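Side-chain contacts in insecticidal crystal protein Cry7Cal (Bacillus thuringiensis, PDB 5ZI1), which is an insecticidal toxin active against the locust Locusta migratoria manilensis, probably through receptor binding as in other members of the delta endotoxin family: residues Ile20-Met25 with Asp424-Gly429; Arg302-Glu307 with Phe312-Gly317; Ile541-Tyr546 with Asn566-Thr571. All coordinates share one frame; numbering follows the deposited sequence.

Interaction 1: residues Ile20-Met25 with Asp424-Gly429; sequences IIRTFM and DLEEYG
Arg-22, on helix 13-26 of the N-terminal helical domain, lies against Leu-425 and Glu-426 in the loop that leads into strand 430-437 of the middle domain. The tight part is the aliphatic stem of the arginine. CG stands anti to the backbone N (chi1 177°), which sends the chain off the helix toward the loop, where Arg-22 CD settles 3.5 Å from Glu-426 N and 3.8 Å from Leu-425 CB. The two side chains run antiparallel alongside each other, the CG and CD methylenes of Arg-22 against CB of Leu-425.

Beyond CD the chain bends at chi3 (80°), and the guanidinium turns one face to Glu-426, whose CG sits over its centre, 3.7 Å above the plane. The far end is looser. Glu-426 is exposed, and its OE2 reaches Arg-22 NH2 only at 3.6 Å, well out of the guanidinium plane, with the carboxylate turned 53° against it. The loop is held from within by Asp-424 O, which accepts from both Glu-427 N and Tyr-428 N.

No hydrogen bond joins the two segments: van der Waals packing of the arginine stem is accompanied by a long, undirected salt bridge, whose attraction solvent would probably weaken.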
loop_
_atom_site.group_PDB
_atom_site.type_symbol
_atom_site.label_atom_id
_atom_site.label_comp_id
_atom_site.label_asym_id
_atom_site.label_seq_id
_atom_site.Cartn_x
_atom_site.Cartn_y
_atom_site.Cartn_z
ATOM N N ILE A 20 7.097 4.969 9.410
ATOM C CA ILE A 20 7.402 3.620 9.887
ATOM C C ILE A 20 7.513 2.664 8.716
ATOM O O ILE A 20 8.513 1.953 8.571
ATOM C CB ILE A 20 6.340 3.129 10.880
ATOM C CG1 ILE A 20 6.350 3.980 12.145
ATOM C CG2 ILE A 20 6.565 1.620 11.180
ATOM C CD1 ILE A 20 5.012 4.025 12.838
ATOM N N ILE A 21 6.482 2.637 7.865
ATOM C CA ILE A 21 6.487 1.760 6.698
ATOM C C ILE A 21 7.746 1.987 5.886
ATOM O O ILE A 21 8.494 1.049 5.568
ATOM C CB ILE A 21 5.234 2.003 5.842
ATOM C CG1 ILE A 21 3.970 1.753 6.661
ATOM C CG2 ILE A 21 5.273 1.182 4.549
ATOM C CD1 ILE A 21 3.624 0.344 6.841
ATOM N N ARG A 22 8.001 3.252 5.556
ATOM C CA ARG A 22 9.143 3.610 4.728
ATOM C C ARG A 22 10.440 3.129 5.359
ATOM O O ARG A 22 11.310 2.571 4.682
ATOM C CB ARG A 22 9.164 5.129 4.533
ATOM C CG ARG A 22 10.332 5.656 3.739
ATOM C CD ARG A 22 10.560 7.103 4.107
ATOM N NE ARG A 22 11.295 7.181 5.362
ATOM C CZ ARG A 22 11.020 8.038 6.337
ATOM N NH1 ARG A 22 10.004 8.888 6.212
ATOM N NH2 ARG A 22 11.757 8.030 7.442
ATOM N N THR A 23 10.591 3.352 6.661
ATOM C CA THR A 23 11.780 2.879 7.358
ATOM C C THR A 23 11.984 1.379 7.185
ATOM O O THR A 23 13.089 0.931 6.870
ATOM C CB THR A 23 11.682 3.254 8.828
ATOM O OG1 THR A 23 11.317 4.630 8.919
ATOM C CG2 THR A 23 12.998 3.012 9.537
ATOM N N PHE A 24 10.935 0.584 7.386
ATOM C CA PHE A 24 11.104 -0.859 7.264
ATOM C C PHE A 24 11.300 -1.280 5.816
ATOM O O PHE A 24 12.056 -2.215 5.541
ATOM C CB PHE A 24 9.915 -1.583 7.885
ATOM C CG PHE A 24 9.995 -1.669 9.371
ATOM C CD1 PHE A 24 10.848 -2.585 9.969
ATOM C CD2 PHE A 24 9.238 -0.829 10.176
ATOM C CE1 PHE A 24 10.945 -2.668 11.345
ATOM C CE2 PHE A 24 9.327 -0.904 11.556
ATOM C CZ PHE A 24 10.179 -1.831 12.142
ATOM N N MET A 25 10.634 -0.607 4.875
ATOM C CA MET A 25 10.889 -0.896 3.466
ATOM C C MET A 25 12.323 -0.540 3.083
ATOM O O MET A 25 12.959 -1.248 2.290
ATOM C CB MET A 25 9.905 -0.137 2.569
ATOM C CG MET A 25 8.449 -0.448 2.803
ATOM S SD MET A 25 7.394 0.140 1.452
ATOM C CE MET A 25 8.054 -0.730 0.045
ATOM N N ASP A 424 11.777 10.864 -3.314
ATOM C CA ASP A 424 12.146 10.783 -1.902
ATOM C C ASP A 424 10.896 10.555 -1.053
ATOM O O ASP A 424 10.118 11.481 -0.801
ATOM C CB ASP A 424 12.882 12.058 -1.494
ATOM C CG ASP A 424 13.416 12.004 -0.072
ATOM O OD1 ASP A 424 13.356 10.919 0.560
ATOM O OD2 ASP A 424 13.907 13.048 0.410
ATOM N N LEU A 425 10.703 9.317 -0.580
ATOM C CA LEU A 425 9.587 9.036 0.327
ATOM C C LEU A 425 9.743 9.685 1.683
ATOM O O LEU A 425 8.737 9.918 2.352
ATOM C CB LEU A 425 9.384 7.543 0.552
ATOM C CG LEU A 425 9.275 6.821 -0.768
ATOM C CD1 LEU A 425 10.484 5.883 -0.965
ATOM C CD2 LEU A 425 7.916 6.139 -0.851
ATOM N N GLU A 426 10.967 9.968 2.114
ATOM C CA GLU A 426 11.139 10.784 3.306
ATOM C C GLU A 426 10.429 12.121 3.162
ATOM O O GLU A 426 10.099 12.746 4.176
ATOM C CB GLU A 426 12.626 10.997 3.575
ATOM C CG GLU A 426 13.019 10.868 5.025
ATOM C CD GLU A 426 14.437 10.332 5.177
ATOM O OE1 GLU A 426 15.226 10.490 4.221
ATOM O OE2 GLU A 426 14.748 9.718 6.231
ATOM N N GLU A 427 10.168 12.562 1.930
ATOM C CA GLU A 427 9.480 13.828 1.696
ATOM C C GLU A 427 7.998 13.647 1.391
ATOM O O GLU A 427 7.167 14.313 2.002
ATOM C CB GLU A 427 10.161 14.602 0.557
ATOM C CG GLU A 427 11.419 15.314 1.004
ATOM C CD GLU A 427 12.069 16.108 -0.114
ATOM O OE1 GLU A 427 12.872 15.522 -0.868
ATOM O OE2 GLU A 427 11.757 17.313 -0.249
ATOM N N TYR A 428 7.650 12.772 0.449
ATOM C CA TYR A 428 6.257 12.534 0.099
ATOM C C TYR A 428 6.080 11.059 -0.227
ATOM O O TYR A 428 6.940 10.451 -0.870
ATOM C CB TYR A 428 5.800 13.408 -1.080
ATOM C CG TYR A 428 6.471 13.131 -2.416
ATOM C CD1 TYR A 428 7.738 13.628 -2.703
ATOM C CD2 TYR A 428 5.816 12.411 -3.400
ATOM C CE1 TYR A 428 8.350 13.384 -3.933
ATOM C CE2 TYR A 428 6.412 12.152 -4.617
ATOM C CZ TYR A 428 7.680 12.643 -4.889
ATOM O OH TYR A 428 8.264 12.380 -6.120
ATOM N N GLY A 429 4.968 10.484 0.228
ATOM C CA GLY A 429 4.796 9.044 0.117
ATOM C C GLY A 429 3.877 8.621 -1.005
ATOM O O GLY A 429 3.825 7.439 -1.354
#

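Interaction 2: residues Arg302-Glu307 with Phe312-Gly317; sequences RARVVE and FAIWTG
Arg-304 lies across Thr-316 at a slant and alongside Ile-314 on the hairpin of strands 294-306 and 312-324, in one antiparallel sheet of the toxin's middle domain. The first torsion of Arg-304 (chi1 73°) sets CG between the backbone N and carbonyl carbon, and the extended chain then runs past the methyl of Thr-316. Arg-304 CB is 3.8 Å from Thr-316 CG2. Arg-304 CG comes closer, 3.6 Å from Thr-316 CG2, and CD and NE then draw gradually away from the same methyl. At the tip, Arg-304 NH1 lies 4.0 Å from Ile-314 CD1, which comes over one face of the guanidinium while Thr-316 CG2 stays at its edge.

On the same face of the sheet, the Val-306 CG2 methyl sits over the Phe-312 ring in a CH-pi contact, 4.0 Å from its centroid. Phe-312 and Ile-314 also touch Ala-372 of strand 369-382.

Paired backbone bonds join Arg-304 to Ile-314 and Val-306 to Phe-312. A classic beta bulge follows: Arg-302 O accepts from Thr-316 N at 2.6 Å and from Gly-317 N at 3.3 Å, both from the same face of its carbonyl plane. Thr-316 OG1 bonds to Thr-337 O, and Trp-315 NE1 to Val-373 O.

Backbone hydrogen bonds thus fix the register, whereas the side chains across the hairpin meet mainly by apolar contact, even the charged Arg-304 offering mainly its methylenes.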
loop_
_atom_site.group_PDB
_atom_site.type_symbol
_atom_site.label_atom_id
_atom_site.label_comp_id
_atom_site.label_asym_id
_atom_site.label_seq_id
_atom_site.Cartn_x
_atom_site.Cartn_y
_atom_site.Cartn_z
ATOM N N ARG A 302 -13.899 19.398 -18.317
ATOM C CA ARG A 302 -14.853 20.234 -19.032
ATOM C C ARG A 302 -15.864 20.778 -18.038
ATOM O O ARG A 302 -16.387 20.025 -17.202
ATOM C CB ARG A 302 -15.597 19.473 -20.127
ATOM C CG ARG A 302 -14.726 18.942 -21.219
ATOM C CD ARG A 302 -13.905 20.012 -21.860
ATOM N NE ARG A 302 -13.860 19.798 -23.301
ATOM C CZ ARG A 302 -12.784 19.394 -23.969
ATOM N NH1 ARG A 302 -11.637 19.181 -23.330
ATOM N NH2 ARG A 302 -12.853 19.213 -25.284
ATOM N N ALA A 303 -16.165 22.075 -18.152
ATOM C CA ALA A 303 -17.026 22.718 -17.181
ATOM C C ALA A 303 -17.890 23.760 -17.874
ATOM O O ALA A 303 -17.579 24.234 -18.974
ATOM C CB ALA A 303 -16.207 23.347 -16.054
ATOM N N ARG A 304 -19.000 24.101 -17.220
ATOM C CA ARG A 304 -19.907 25.119 -17.725
ATOM C C ARG A 304 -20.354 25.968 -16.551
ATOM O O ARG A 304 -20.239 25.563 -15.394
ATOM C CB ARG A 304 -21.117 24.516 -18.451
ATOM C CG ARG A 304 -22.134 23.870 -17.532
ATOM C CD ARG A 304 -23.255 23.235 -18.334
ATOM N NE ARG A 304 -24.083 22.384 -17.489
ATOM C CZ ARG A 304 -25.278 22.716 -17.015
ATOM N NH1 ARG A 304 -25.935 21.866 -16.237
ATOM N NH2 ARG A 304 -25.816 23.888 -17.317
ATOM N N VAL A 305 -20.853 27.162 -16.872
ATOM C CA VAL A 305 -21.274 28.171 -15.905
ATOM C C VAL A 305 -22.782 28.109 -15.755
ATOM O O VAL A 305 -23.516 28.025 -16.746
ATOM C CB VAL A 305 -20.832 29.579 -16.360
ATOM C CG1 VAL A 305 -21.214 30.625 -15.329
ATOM C CG2 VAL A 305 -19.333 29.611 -16.630
ATOM N N VAL A 306 -23.251 28.155 -14.517
ATOM C CA VAL A 306 -24.675 28.215 -14.230
ATOM C C VAL A 306 -24.910 29.402 -13.311
ATOM O O VAL A 306 -24.018 29.828 -12.575
ATOM C CB VAL A 306 -25.210 26.919 -13.585
ATOM C CG1 VAL A 306 -25.073 25.753 -14.556
ATOM C CG2 VAL A 306 -24.478 26.645 -12.288
ATOM N N GLU A 307 -26.139 29.922 -13.350
ATOM C CA GLU A 307 -26.511 31.119 -12.593
ATOM C C GLU A 307 -27.891 30.942 -11.957
ATOM O O GLU A 307 -28.865 31.592 -12.347
ATOM C CB GLU A 307 -26.465 32.353 -13.502
ATOM C CG GLU A 307 -26.553 33.679 -12.783
ATOM C CD GLU A 307 -25.947 34.833 -13.582
ATOM O OE1 GLU A 307 -25.451 35.796 -12.964
ATOM O OE2 GLU A 307 -25.960 34.788 -14.835
ATOM N N PHE A 312 -21.372 30.319 -11.007
ATOM C CA PHE A 312 -20.213 29.472 -10.730
ATOM C C PHE A 312 -20.148 28.348 -11.744
ATOM O O PHE A 312 -21.178 27.885 -12.241
ATOM C CB PHE A 312 -20.274 28.864 -9.328
ATOM C CG PHE A 312 -21.546 28.139 -9.062
ATOM C CD1 PHE A 312 -21.685 26.795 -9.409
ATOM C CD2 PHE A 312 -22.623 28.809 -8.484
ATOM C CE1 PHE A 312 -22.871 26.129 -9.182
ATOM C CE2 PHE A 312 -23.813 28.140 -8.238
ATOM C CZ PHE A 312 -23.942 26.792 -8.595
ATOM N N ALA A 313 -18.930 27.897 -12.021
ATOM C CA ALA A 313 -18.740 26.782 -12.931
ATOM C C ALA A 313 -18.936 25.460 -12.193
ATOM O O ALA A 313 -18.749 25.375 -10.976
ATOM C CB ALA A 313 -17.355 26.845 -13.565
ATOM N N ILE A 314 -19.370 24.444 -12.951
ATOM C CA ILE A 314 -19.484 23.059 -12.513
ATOM C C ILE A 314 -18.915 22.197 -13.628
ATOM O O ILE A 314 -19.037 22.531 -14.812
ATOM C CB ILE A 314 -20.942 22.628 -12.223
ATOM C CG1 ILE A 314 -21.770 22.687 -13.513
ATOM C CG2 ILE A 314 -21.582 23.461 -11.106
ATOM C CD1 ILE A 314 -23.175 22.119 -13.385
ATOM N N TRP A 315 -18.306 21.066 -13.256
ATOM C CA TRP A 315 -17.772 20.179 -14.284
ATOM C C TRP A 315 -18.920 19.523 -15.025
ATOM O O TRP A 315 -19.900 19.099 -14.416
ATOM C CB TRP A 315 -16.879 19.072 -13.703
ATOM C CG TRP A 315 -15.691 19.509 -12.921
ATOM C CD1 TRP A 315 -15.442 20.753 -12.434
ATOM C CD2 TRP A 315 -14.590 18.693 -12.520
ATOM N NE1 TRP A 315 -14.254 20.765 -11.751
ATOM C CE2 TRP A 315 -13.705 19.513 -11.798
ATOM C CE3 TRP A 315 -14.260 17.352 -12.716
ATOM C CZ2 TRP A 315 -12.520 19.035 -11.257
ATOM C CZ3 TRP A 315 -13.078 16.879 -12.182
ATOM C CH2 TRP A 315 -12.223 17.716 -11.462
ATOM N N THR A 316 -18.799 19.440 -16.349
ATOM C CA THR A 316 -19.713 18.611 -17.126
ATOM C C THR A 316 -19.157 17.204 -17.342
ATOM O O THR A 316 -19.926 16.253 -17.542
ATOM C CB THR A 316 -19.977 19.267 -18.479
ATOM O OG1 THR A 316 -18.765 19.270 -19.244
ATOM C CG2 THR A 316 -20.438 20.737 -18.296
ATOM N N GLY A 317 -17.837 17.064 -17.336
ATOM C CA GLY A 317 -17.202 15.776 -17.548
ATOM C C GLY A 317 -15.716 15.919 -17.319
ATOM O O GLY A 317 -15.199 17.019 -17.102
#

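Interaction 3: residues Ile541-Tyr546 with Asn566-Thr571; sequences IAHDEY and NDYAGT
Ile-541 and Gly-570 bring their backbones within 4.5 Å, CA to CA, and the two segments then part, so that the CA atoms of His-543 and Asp-567 stand 7.3 Å apart. The contact lies in the C-terminal domain, a beta sandwich of the jelly-roll type in three-domain Cry toxins, and joins residues 541-546 to the interrupted last part of strand 560-571.

With the backbones spread, side chains make the link. His-543 ND1 donates to Asp-567 OD2 at 2.8 Å in a nearly straight bond (165°). The oxygen lies in the imidazole plane and receives the N-H on its anti lone pair, while the carboxylate itself is turned 70° against the ring. CG of His-543 stands anti to its carbonyl carbon, an orientation that carries the ring across toward Asp-567.

Tyr-568 adds an offset edge-to-face pair: its edge is directed toward the face of His-543, with the planes at 88° and the centroids of the two rings 5.6 Å apart. The imidazole thus has an in-plane hydrogen bond and an aromatic neighbour, which together would limit its rotation. Glu-545 OE2 comes within 4.8 Å of Asp-567 OD2; the like charges probably disfavour each other mildly, an effect the His-543 bond would offset. His-543, Asp-567 and Tyr-568 are all exposed.

At the other end of the contact, where Gly-570 has no side chain to intervene, the buried Ile-541 rests its CG1 4.1 Å from Gly-570 CA.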
loop_
_atom_site.group_PDB
_atom_site.type_symbol
_atom_site.label_atom_id
_atom_site.label_comp_id
_atom_site.label_asym_id
_atom_site.label_seq_id
_atom_site.Cartn_x
_atom_site.Cartn_y
_atom_site.Cartn_z
ATOM N N ILE A 541 15.469 -17.604 -19.301
ATOM C CA ILE A 541 15.802 -18.797 -18.540
ATOM C C ILE A 541 15.454 -20.004 -19.385
ATOM O O ILE A 541 14.324 -20.124 -19.877
ATOM C CB ILE A 541 15.081 -18.835 -17.189
ATOM C CG1 ILE A 541 15.661 -17.732 -16.314
ATOM C CG2 ILE A 541 15.269 -20.208 -16.535
ATOM C CD1 ILE A 541 14.852 -17.421 -15.152
ATOM N N ALA A 542 16.440 -20.881 -19.566
ATOM C CA ALA A 542 16.321 -21.962 -20.534
ATOM C C ALA A 542 15.296 -23.004 -20.099
ATOM O O ALA A 542 14.393 -23.347 -20.867
ATOM C CB ALA A 542 17.688 -22.604 -20.759
ATOM N N HIS A 543 15.416 -23.527 -18.883
ATOM C CA HIS A 543 14.556 -24.636 -18.467
ATOM C C HIS A 543 13.280 -24.145 -17.790
ATOM O O HIS A 543 13.306 -23.223 -16.971
ATOM C CB HIS A 543 15.305 -25.591 -17.540
ATOM C CG HIS A 543 16.445 -26.289 -18.210
ATOM N ND1 HIS A 543 17.260 -27.187 -17.557
ATOM C CD2 HIS A 543 16.913 -26.209 -19.480
ATOM C CE1 HIS A 543 18.178 -27.635 -18.396
ATOM N NE2 HIS A 543 17.992 -27.053 -19.568
ATOM N N ASP A 544 12.164 -24.765 -18.155
ATOM C CA ASP A 544 10.897 -24.532 -17.485
ATOM C C ASP A 544 10.881 -25.274 -16.154
ATOM O O ASP A 544 11.570 -26.276 -15.978
ATOM C CB ASP A 544 9.733 -24.992 -18.366
ATOM C CG ASP A 544 9.784 -24.399 -19.783
ATOM O OD1 ASP A 544 10.578 -23.457 -20.031
ATOM O OD2 ASP A 544 9.015 -24.882 -20.652
ATOM N N GLU A 545 10.083 -24.782 -15.209
ATOM C CA GLU A 545 10.117 -25.319 -13.853
ATOM C C GLU A 545 8.750 -25.858 -13.456
ATOM O O GLU A 545 7.754 -25.125 -13.474
ATOM C CB GLU A 545 10.602 -24.262 -12.860
ATOM C CG GLU A 545 11.047 -24.843 -11.500
ATOM C CD GLU A 545 12.321 -25.701 -11.579
ATOM O OE1 GLU A 545 12.556 -26.480 -10.626
ATOM O OE2 GLU A 545 13.086 -25.607 -12.579
ATOM N N TYR A 546 8.706 -27.140 -13.098
ATOM C CA TYR A 546 7.489 -27.747 -12.570
ATOM C C TYR A 546 7.172 -27.197 -11.181
ATOM O O TYR A 546 8.065 -27.062 -10.341
ATOM C CB TYR A 546 7.677 -29.263 -12.519
ATOM C CG TYR A 546 6.581 -30.087 -11.875
ATOM C CD1 TYR A 546 5.463 -30.476 -12.599
ATOM C CD2 TYR A 546 6.701 -30.541 -10.562
ATOM C CE1 TYR A 546 4.462 -31.259 -12.022
ATOM C CE2 TYR A 546 5.711 -31.340 -9.978
ATOM C CZ TYR A 546 4.592 -31.694 -10.717
ATOM O OH TYR A 546 3.595 -32.479 -10.165
ATOM N N ASN A 566 17.707 -22.531 -11.473
ATOM C CA ASN A 566 18.536 -23.361 -10.614
ATOM C C ASN A 566 19.415 -24.306 -11.426
ATOM O O ASN A 566 20.538 -24.612 -11.006
ATOM C CB ASN A 566 17.660 -24.147 -9.635
ATOM C CG ASN A 566 17.262 -23.330 -8.415
ATOM O OD1 ASN A 566 17.970 -22.404 -8.012
ATOM N ND2 ASN A 566 16.136 -23.688 -7.804
ATOM N N ASP A 567 18.934 -24.769 -12.586
ATOM C CA ASP A 567 19.774 -25.584 -13.463
ATOM C C ASP A 567 20.922 -24.750 -14.038
ATOM O O ASP A 567 22.099 -25.079 -13.844
ATOM C CB ASP A 567 18.931 -26.217 -14.583
ATOM C CG ASP A 567 17.810 -27.122 -14.048
ATOM O OD1 ASP A 567 17.837 -27.480 -12.848
ATOM O OD2 ASP A 567 16.904 -27.499 -14.833
ATOM N N TYR A 568 20.605 -23.658 -14.740
ATOM C CA TYR A 568 21.631 -22.738 -15.230
ATOM C C TYR A 568 21.129 -21.307 -15.132
ATOM O O TYR A 568 20.028 -20.998 -15.600
ATOM C CB TYR A 568 22.038 -23.035 -16.686
ATOM C CG TYR A 568 22.366 -24.487 -16.966
ATOM C CD1 TYR A 568 23.660 -24.972 -16.812
ATOM C CD2 TYR A 568 21.389 -25.370 -17.398
ATOM C CE1 TYR A 568 23.971 -26.306 -17.068
ATOM C CE2 TYR A 568 21.688 -26.700 -17.657
ATOM C CZ TYR A 568 22.983 -27.164 -17.493
ATOM O OH TYR A 568 23.288 -28.486 -17.753
ATOM N N ALA A 569 21.957 -20.438 -14.555
ATOM C CA ALA A 569 21.615 -19.028 -14.454
ATOM C C ALA A 569 21.158 -18.496 -15.808
ATOM O O ALA A 569 21.654 -18.908 -16.861
ATOM C CB ALA A 569 22.814 -18.239 -13.933
ATOM N N GLY A 570 20.152 -17.629 -15.775
ATOM C CA GLY A 570 19.640 -17.011 -16.972
ATOM C C GLY A 570 20.147 -15.589 -17.119
ATOM O O GLY A 570 20.859 -15.046 -16.276
ATOM N N THR A 571 19.767 -14.976 -18.226
ATOM C CA THR A 571 20.119 -13.588 -18.474
ATOM C C THR A 571 18.844 -12.791 -18.713
ATOM O O THR A 571 17.988 -13.198 -19.514
ATOM C CB THR A 571 21.102 -13.468 -19.644
ATOM O OG1 THR A 571 20.627 -14.209 -20.776
ATOM C CG2 THR A 571 22.494 -13.988 -19.228
HETATM O O HOH W 1 18.650 -20.447 -18.389
#

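In the fold
One contact joins two domains and two lie within single domains of the three-domain architecture. Interaction 1 bridges the helical and middle domains at the surface; interaction 2 ties neighbouring strands of one middle-domain hairpin and is mostly buried; interaction 3, partly buried, connects residues 541-546 with the last part of strand 560-571 in the C-terminal domain. None touches another: interactions 1 and 2 come within about 20 Å at their nearest atoms, while the centres of 2 and 3 are about 59 Å apart. The chemistry follows place. Regular backbone bonding dominates inside the sheet, a directed side-chain bond with an aromatic pair works at exposed residues of interaction 3, and interaction 1, at the domain boundary, has packing and a loosely placed charge pair.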